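Local coordinates for sporulation-control protein spo0M (PDB 5CL2) that controls expression of the sporulation regulator gene spo0A and is required for the cell to pass morphological stage 0 of sporulation, at residues A39-Y53 / Y65-I79. Residues are numbered along the deposited sequence; the frame is centred on the assembly and turned at random.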
loop_
_atom_site.group_PDB
_atom_site.type_symbol
_atom_site.label_atom_id
_atom_site.label_comp_id
_atom_site.label_asym_id
_atom_site.label_seq_id
_atom_site.Cartn_x
_atom_site.Cartn_y
_atom_site.Cartn_z
ATOM N N ALA A 39 -28.502 12.042 29.971
ATOM C CA ALA A 39 -28.668 11.399 28.678
ATOM C C ALA A 39 -27.693 12.036 27.696
ATOM O O ALA A 39 -27.421 13.237 27.756
ATOM C CB ALA A 39 -30.089 11.522 28.183
ATOM N N GLN A 40 -27.075 11.237 26.843
ATOM C CA GLN A 40 -26.171 11.859 25.881
ATOM C C GLN A 40 -26.383 11.389 24.463
ATOM O O GLN A 40 -26.905 10.294 24.217
ATOM C CB GLN A 40 -24.718 11.659 26.296
ATOM C CG GLN A 40 -24.400 12.140 27.699
ATOM C CD GLN A 40 -22.927 12.051 28.022
ATOM O OE1 GLN A 40 -22.404 10.960 28.225
ATOM N NE2 GLN A 40 -22.248 13.197 28.078
ATOM N N ASP A 41 -25.980 12.254 23.537
ATOM C CA ASP A 41 -26.062 11.987 22.111
ATOM C C ASP A 41 -24.715 11.506 21.631
ATOM O O ASP A 41 -23.739 12.252 21.664
ATOM C CB ASP A 41 -26.477 13.236 21.342
ATOM C CG ASP A 41 -27.932 13.607 21.563
ATOM O OD1 ASP A 41 -28.789 12.699 21.733
ATOM O OD2 ASP A 41 -28.209 14.823 21.576
ATOM N N ILE A 42 -24.673 10.253 21.200
ATOM C CA ILE A 42 -23.471 9.641 20.687
ATOM C C ILE A 42 -23.412 9.712 19.150
ATOM O O ILE A 42 -24.312 9.229 18.469
ATOM C CB ILE A 42 -23.378 8.199 21.184
ATOM C CG1 ILE A 42 -23.029 8.239 22.687
ATOM C CG2 ILE A 42 -22.333 7.409 20.336
ATOM C CD1 ILE A 42 -23.450 7.032 23.492
ATOM N N ARG A 43 -22.357 10.316 18.608
ATOM C CA ARG A 43 -22.255 10.497 17.147
ATOM C C ARG A 43 -21.876 9.199 16.431
ATOM O O ARG A 43 -22.472 8.856 15.418
ATOM C CB ARG A 43 -21.268 11.621 16.835
ATOM C CG ARG A 43 -21.787 12.965 17.379
ATOM C CD ARG A 43 -21.094 14.182 16.816
ATOM N NE ARG A 43 -19.642 14.029 16.818
ATOM C CZ ARG A 43 -18.821 14.715 16.030
ATOM N NH1 ARG A 43 -19.317 15.605 15.176
ATOM N NH2 ARG A 43 -17.506 14.520 16.106
ATOM N N TYR A 44 -20.982 8.412 17.014
ATOM C CA TYR A 44 -20.578 7.166 16.388
ATOM C C TYR A 44 -19.674 6.394 17.329
ATOM O O TYR A 44 -19.119 6.963 18.256
ATOM C CB TYR A 44 -19.824 7.436 15.041
ATOM C CG TYR A 44 -18.520 8.192 15.229
ATOM C CD1 TYR A 44 -17.361 7.526 15.631
ATOM C CD2 TYR A 44 -18.441 9.574 15.013
ATOM C CE1 TYR A 44 -16.166 8.202 15.820
ATOM C CE2 TYR A 44 -17.224 10.269 15.202
ATOM C CZ TYR A 44 -16.096 9.565 15.606
ATOM O OH TYR A 44 -14.877 10.197 15.824
ATOM N N ILE A 45 -19.496 5.105 17.047
ATOM C CA ILE A 45 -18.459 4.309 17.679
ATOM C C ILE A 45 -17.567 3.691 16.586
ATOM O O ILE A 45 -18.049 2.900 15.745
ATOM C CB ILE A 45 -19.042 3.186 18.559
ATOM C CG1 ILE A 45 -20.010 3.752 19.610
ATOM C CG2 ILE A 45 -17.919 2.361 19.216
ATOM C CD1 ILE A 45 -20.689 2.667 20.406
ATOM N N ASP A 46 -16.284 4.067 16.620
ATOM C CA ASP A 46 -15.245 3.569 15.707
ATOM C C ASP A 46 -14.296 2.660 16.467
ATOM O O ASP A 46 -14.086 2.830 17.680
ATOM C CB ASP A 46 -14.427 4.716 15.071
ATOM C CG ASP A 46 -15.170 5.429 13.929
ATOM O OD1 ASP A 46 -16.231 4.939 13.482
ATOM O OD2 ASP A 46 -14.723 6.528 13.523
ATOM N N LEU A 47 -13.758 1.682 15.745
ATOM C CA LEU A 47 -12.666 0.836 16.208
ATOM C C LEU A 47 -11.443 1.134 15.347
ATOM O O LEU A 47 -11.575 1.353 14.137
ATOM C CB LEU A 47 -13.005 -0.645 16.059
ATOM C CG LEU A 47 -13.828 -1.298 17.167
ATOM C CD1 LEU A 47 -13.520 -2.779 17.242
ATOM C CD2 LEU A 47 -13.687 -0.585 18.506
ATOM N N GLN A 48 -10.264 1.126 15.961
ATOM C CA GLN A 48 -9.015 1.320 15.225
ATOM C C GLN A 48 -8.000 0.287 15.632
ATOM O O GLN A 48 -7.765 0.076 16.821
ATOM C CB GLN A 48 -8.399 2.694 15.467
ATOM C CG GLN A 48 -9.370 3.828 15.544
ATOM C CD GLN A 48 -8.881 5.020 14.746
ATOM O OE1 GLN A 48 -7.683 5.339 14.750
ATOM N NE2 GLN A 48 -9.806 5.679 14.036
ATOM N N LEU A 49 -7.353 -0.302 14.630
ATOM C CA LEU A 49 -6.224 -1.197 14.852
ATOM C C LEU A 49 -4.973 -0.352 14.624
ATOM O O LEU A 49 -4.847 0.316 13.608
ATOM C CB LEU A 49 -6.285 -2.405 13.913
ATOM C CG LEU A 49 -5.353 -3.592 14.181
ATOM C CD1 LEU A 49 -5.830 -4.443 15.370
ATOM C CD2 LEU A 49 -5.194 -4.440 12.932
ATOM N N SER A 50 -4.077 -0.324 15.599
ATOM C CA SER A 50 -2.917 0.535 15.464
ATOM C C SER A 50 -1.650 -0.058 16.042
ATOM O O SER A 50 -1.663 -1.020 16.815
ATOM C CB SER A 50 -3.151 1.879 16.123
ATOM O OG SER A 50 -3.310 1.689 17.506
ATOM N N THR A 51 -0.538 0.518 15.621
ATOM C CA THR A 51 0.738 0.110 16.160
ATOM C C THR A 51 1.602 1.356 16.180
ATOM O O THR A 51 1.061 2.465 16.039
ATOM C CB THR A 51 1.367 -1.049 15.348
ATOM O OG1 THR A 51 2.488 -1.568 16.068
ATOM C CG2 THR A 51 1.761 -0.613 13.944
ATOM N N ARG A 52 2.897 1.194 16.460
ATOM C CA ARG A 52 3.848 2.294 16.416
ATOM C C ARG A 52 5.056 1.884 15.569
ATOM O O ARG A 52 5.370 0.703 15.443
ATOM C CB ARG A 52 4.330 2.674 17.812
ATOM C CG ARG A 52 3.361 2.387 18.917
ATOM C CD ARG A 52 4.075 2.426 20.254
ATOM N NE ARG A 52 5.172 1.465 20.311
ATOM C CZ ARG A 52 5.727 1.031 21.440
ATOM N NH1 ARG A 52 5.296 1.482 22.617
ATOM N NH2 ARG A 52 6.723 0.155 21.393
ATOM N N TYR A 53 5.744 2.853 14.994
ATOM C CA TYR A 53 6.942 2.520 14.254
ATOM C C TYR A 53 8.023 3.539 14.519
ATOM O O TYR A 53 7.736 4.664 14.950
ATOM C CB TYR A 53 6.651 2.388 12.761
ATOM C CG TYR A 53 6.293 3.657 12.024
ATOM C CD1 TYR A 53 4.994 4.160 12.032
ATOM C CD2 TYR A 53 7.253 4.333 11.283
ATOM C CE1 TYR A 53 4.674 5.321 11.324
ATOM C CE2 TYR A 53 6.951 5.476 10.572
ATOM C CZ TYR A 53 5.675 5.969 10.583
ATOM O OH TYR A 53 5.427 7.116 9.859
ATOM N N TYR A 65 2.751 6.863 16.077
ATOM C CA TYR A 65 1.521 6.082 16.070
ATOM C C TYR A 65 1.034 5.898 14.628
ATOM O O TYR A 65 1.152 6.805 13.784
ATOM C CB TYR A 65 0.480 6.814 16.943
ATOM C CG TYR A 65 -0.894 6.194 17.084
ATOM C CD1 TYR A 65 -1.159 5.269 18.084
ATOM C CD2 TYR A 65 -1.947 6.568 16.241
ATOM C CE1 TYR A 65 -2.443 4.713 18.240
ATOM C CE2 TYR A 65 -3.233 6.010 16.380
ATOM C CZ TYR A 65 -3.470 5.084 17.388
ATOM O OH TYR A 65 -4.727 4.522 17.557
ATOM N N ALA A 66 0.495 4.723 14.328
ATOM C CA ALA A 66 0.053 4.442 12.958
ATOM C C ALA A 66 -1.201 3.594 12.940
ATOM O O ALA A 66 -1.280 2.593 13.662
ATOM C CB ALA A 66 1.152 3.747 12.179
ATOM N N THR A 67 -2.146 3.962 12.079
ATOM C CA THR A 67 -3.414 3.250 11.997
ATOM C C THR A 67 -3.368 2.146 10.953
ATOM O O THR A 67 -3.186 2.412 9.771
ATOM C CB THR A 67 -4.560 4.242 11.688
ATOM O OG1 THR A 67 -4.643 5.203 12.751
ATOM C CG2 THR A 67 -5.888 3.529 11.557
ATOM N N ILE A 68 -3.530 0.901 11.389
ATOM C CA ILE A 68 -3.507 -0.257 10.491
ATOM C C ILE A 68 -4.848 -0.479 9.796
ATOM O O ILE A 68 -4.926 -0.878 8.614
ATOM C CB ILE A 68 -3.131 -1.529 11.260
ATOM C CG1 ILE A 68 -1.714 -1.425 11.804
ATOM C CG2 ILE A 68 -3.208 -2.741 10.381
ATOM C CD1 ILE A 68 -1.394 -2.489 12.840
ATOM N N HIS A 69 -5.917 -0.282 10.558
ATOM C CA HIS A 69 -7.263 -0.466 10.032
ATOM C C HIS A 69 -8.228 0.368 10.825
ATOM O O HIS A 69 -8.028 0.591 12.023
ATOM C CB HIS A 69 -7.655 -1.928 10.079
ATOM C CG HIS A 69 -9.027 -2.209 9.550
ATOM N ND1 HIS A 69 -9.364 -1.958 8.234
ATOM C CD2 HIS A 69 -10.108 -2.741 10.129
ATOM C CE1 HIS A 69 -10.619 -2.327 8.036
ATOM N NE2 HIS A 69 -11.101 -2.800 9.173
ATOM N N SER A 70 -9.288 0.824 10.180
ATOM C CA SER A 70 -10.270 1.641 10.864
ATOM C C SER A 70 -11.628 1.359 10.245
ATOM O O SER A 70 -11.703 1.137 9.047
ATOM C CB SER A 70 -9.885 3.117 10.758
ATOM O OG SER A 70 -10.834 3.934 11.391
ATOM N N PHE A 71 -12.681 1.286 11.066
ATOM C CA PHE A 71 -14.052 1.157 10.573
ATOM C C PHE A 71 -15.084 1.602 11.624
ATOM O O PHE A 71 -14.780 1.673 12.818
ATOM C CB PHE A 71 -14.338 -0.286 10.135
ATOM C CG PHE A 71 -14.578 -1.222 11.271
ATOM C CD1 PHE A 71 -13.519 -1.712 12.011
ATOM C CD2 PHE A 71 -15.870 -1.605 11.608
ATOM C CE1 PHE A 71 -13.744 -2.580 13.074
ATOM C CE2 PHE A 71 -16.106 -2.472 12.662
ATOM C CZ PHE A 71 -15.043 -2.955 13.406
ATOM N N ARG A 72 -16.311 1.874 11.184
ATOM C CA ARG A 72 -17.354 2.377 12.097
ATOM C C ARG A 72 -18.213 1.261 12.684
ATOM O O ARG A 72 -18.876 0.533 11.957
ATOM C CB ARG A 72 -18.236 3.394 11.375
ATOM C CG ARG A 72 -19.412 3.932 12.200
ATOM C CD ARG A 72 -19.618 5.406 11.898
ATOM N NE ARG A 72 -18.385 6.126 12.197
ATOM C CZ ARG A 72 -18.181 7.420 11.992
ATOM N NH1 ARG A 72 -19.113 8.172 11.431
ATOM N NH2 ARG A 72 -17.018 7.948 12.331
ATOM N N VAL A 73 -18.200 1.118 14.004
ATOM C CA VAL A 73 -19.021 0.079 14.626
ATOM C C VAL A 73 -20.487 0.509 14.568
ATOM O O VAL A 73 -21.363 -0.275 14.197
ATOM C CB VAL A 73 -18.597 -0.212 16.072
ATOM C CG1 VAL A 73 -19.602 -1.140 16.748
ATOM C CG2 VAL A 73 -17.196 -0.811 16.106
ATOM N N THR A 74 -20.766 1.755 14.909
ATOM C CA THR A 74 -22.153 2.170 14.808
ATOM C C THR A 74 -22.237 3.665 14.616
ATOM O O THR A 74 -21.292 4.382 14.921
ATOM C CB THR A 74 -23.018 1.718 16.071
ATOM O OG1 THR A 74 -24.413 1.878 15.786
ATOM C CG2 THR A 74 -22.713 2.524 17.309
ATOM N N GLY A 75 -23.384 4.117 14.124
ATOM C CA GLY A 75 -23.634 5.522 13.918
ATOM C C GLY A 75 -24.355 6.098 15.124
ATOM O O GLY A 75 -24.442 5.474 16.179
ATOM N N SER A 76 -24.859 7.313 14.946
ATOM C CA SER A 76 -25.464 8.109 15.984
ATOM C C SER A 76 -26.689 7.471 16.690
ATOM O O SER A 76 -27.487 6.763 16.065
ATOM C CB SER A 76 -25.824 9.468 15.383
ATOM O OG SER A 76 -26.907 9.341 14.484
ATOM N N PHE A 77 -26.750 7.654 18.012
ATOM C CA PHE A 77 -27.910 7.269 18.821
ATOM C C PHE A 77 -27.882 8.030 20.144
ATOM O O PHE A 77 -26.842 8.520 20.551
ATOM C CB PHE A 77 -27.942 5.754 19.079
ATOM C CG PHE A 77 -26.848 5.258 20.010
ATOM C CD1 PHE A 77 -25.564 4.977 19.522
ATOM C CD2 PHE A 77 -27.116 5.020 21.354
ATOM C CE1 PHE A 77 -24.562 4.502 20.365
ATOM C CE2 PHE A 77 -26.119 4.553 22.204
ATOM C CZ PHE A 77 -24.828 4.294 21.699
ATOM N N THR A 78 -29.016 8.130 20.821
ATOM C CA THR A 78 -29.033 8.745 22.146
ATOM C C THR A 78 -29.099 7.664 23.209
ATOM O O THR A 78 -29.850 6.694 23.085
ATOM C CB THR A 78 -30.193 9.725 22.294
ATOM O OG1 THR A 78 -30.013 10.778 21.347
ATOM C CG2 THR A 78 -30.192 10.354 23.668
ATOM N N ILE A 79 -28.258 7.805 24.224
ATOM C CA ILE A 79 -28.220 6.827 25.286
ATOM C C ILE A 79 -28.799 7.488 26.524
ATOM O O ILE A 79 -28.403 8.621 26.880
ATOM C CB ILE A 79 -26.777 6.284 25.523
ATOM C CG1 ILE A 79 -26.808 5.036 26.404
ATOM C CG2 ILE A 79 -25.834 7.372 26.041
ATOM C CD1 ILE A 79 -25.533 4.298 26.433
#
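The guanidinium of Arg72 lies flat on the ring of Tyr44 in a cation-pi stack, the planes 8° apart, with NH2 above the middle of the ring and CZ 3.8 Å from its centroid. At its edge the same guanidinium meets Asp46 side-on: NE donates to OD1 (2.8 Å) and NH2 to OD2 (3.0 Å), both carboxylate oxygens being met on their syn side. Arg72 gets there with CG anti to its backbone N (chi1 177°) and bends at chi2 and chi3, folding back over the neighbouring strand. On the other side of the sheet, the Phe77 ring takes CB of Ile42 over one face, a CH-pi contact, and CD1 of Ile45 near its plane at the edge. CD1 of Ile42 also touches CG2 of Ile79 at 3.5 Å. Farther along, CE1 of Phe71 rests on CB of Leu47 (3.6 Å), and CG2 of Val73 packs on CG of the same leucine. Segments 39-53 and 65-79 are the arms of an antiparallel hairpin, interrupted by two classic bulges. At one, Ile68 and His69 both donate to Leu49 O; at the other, Val73 and Thr74 face Ile45. Strand 84-92 of the second sheet covers the apolar side through Phe87, Phe89 and Phe91, a beta-sandwich arrangement consistent with the arrestin-like family. Replacing Asp46 with an alanine would probably leave the Arg72 cation without its carboxylate mate and its guanidinium freer to turn off the Tyr44 ring. Tyr44 OH bonds to Asp111 on the adjoining strand, which helps fix the ring beneath the cation. The hairpin is thus two-sided: apolar groups seal it against the second sheet, while on the opposite side two bonds and a stack hold one arginine, whose charge Asp46 probably balances.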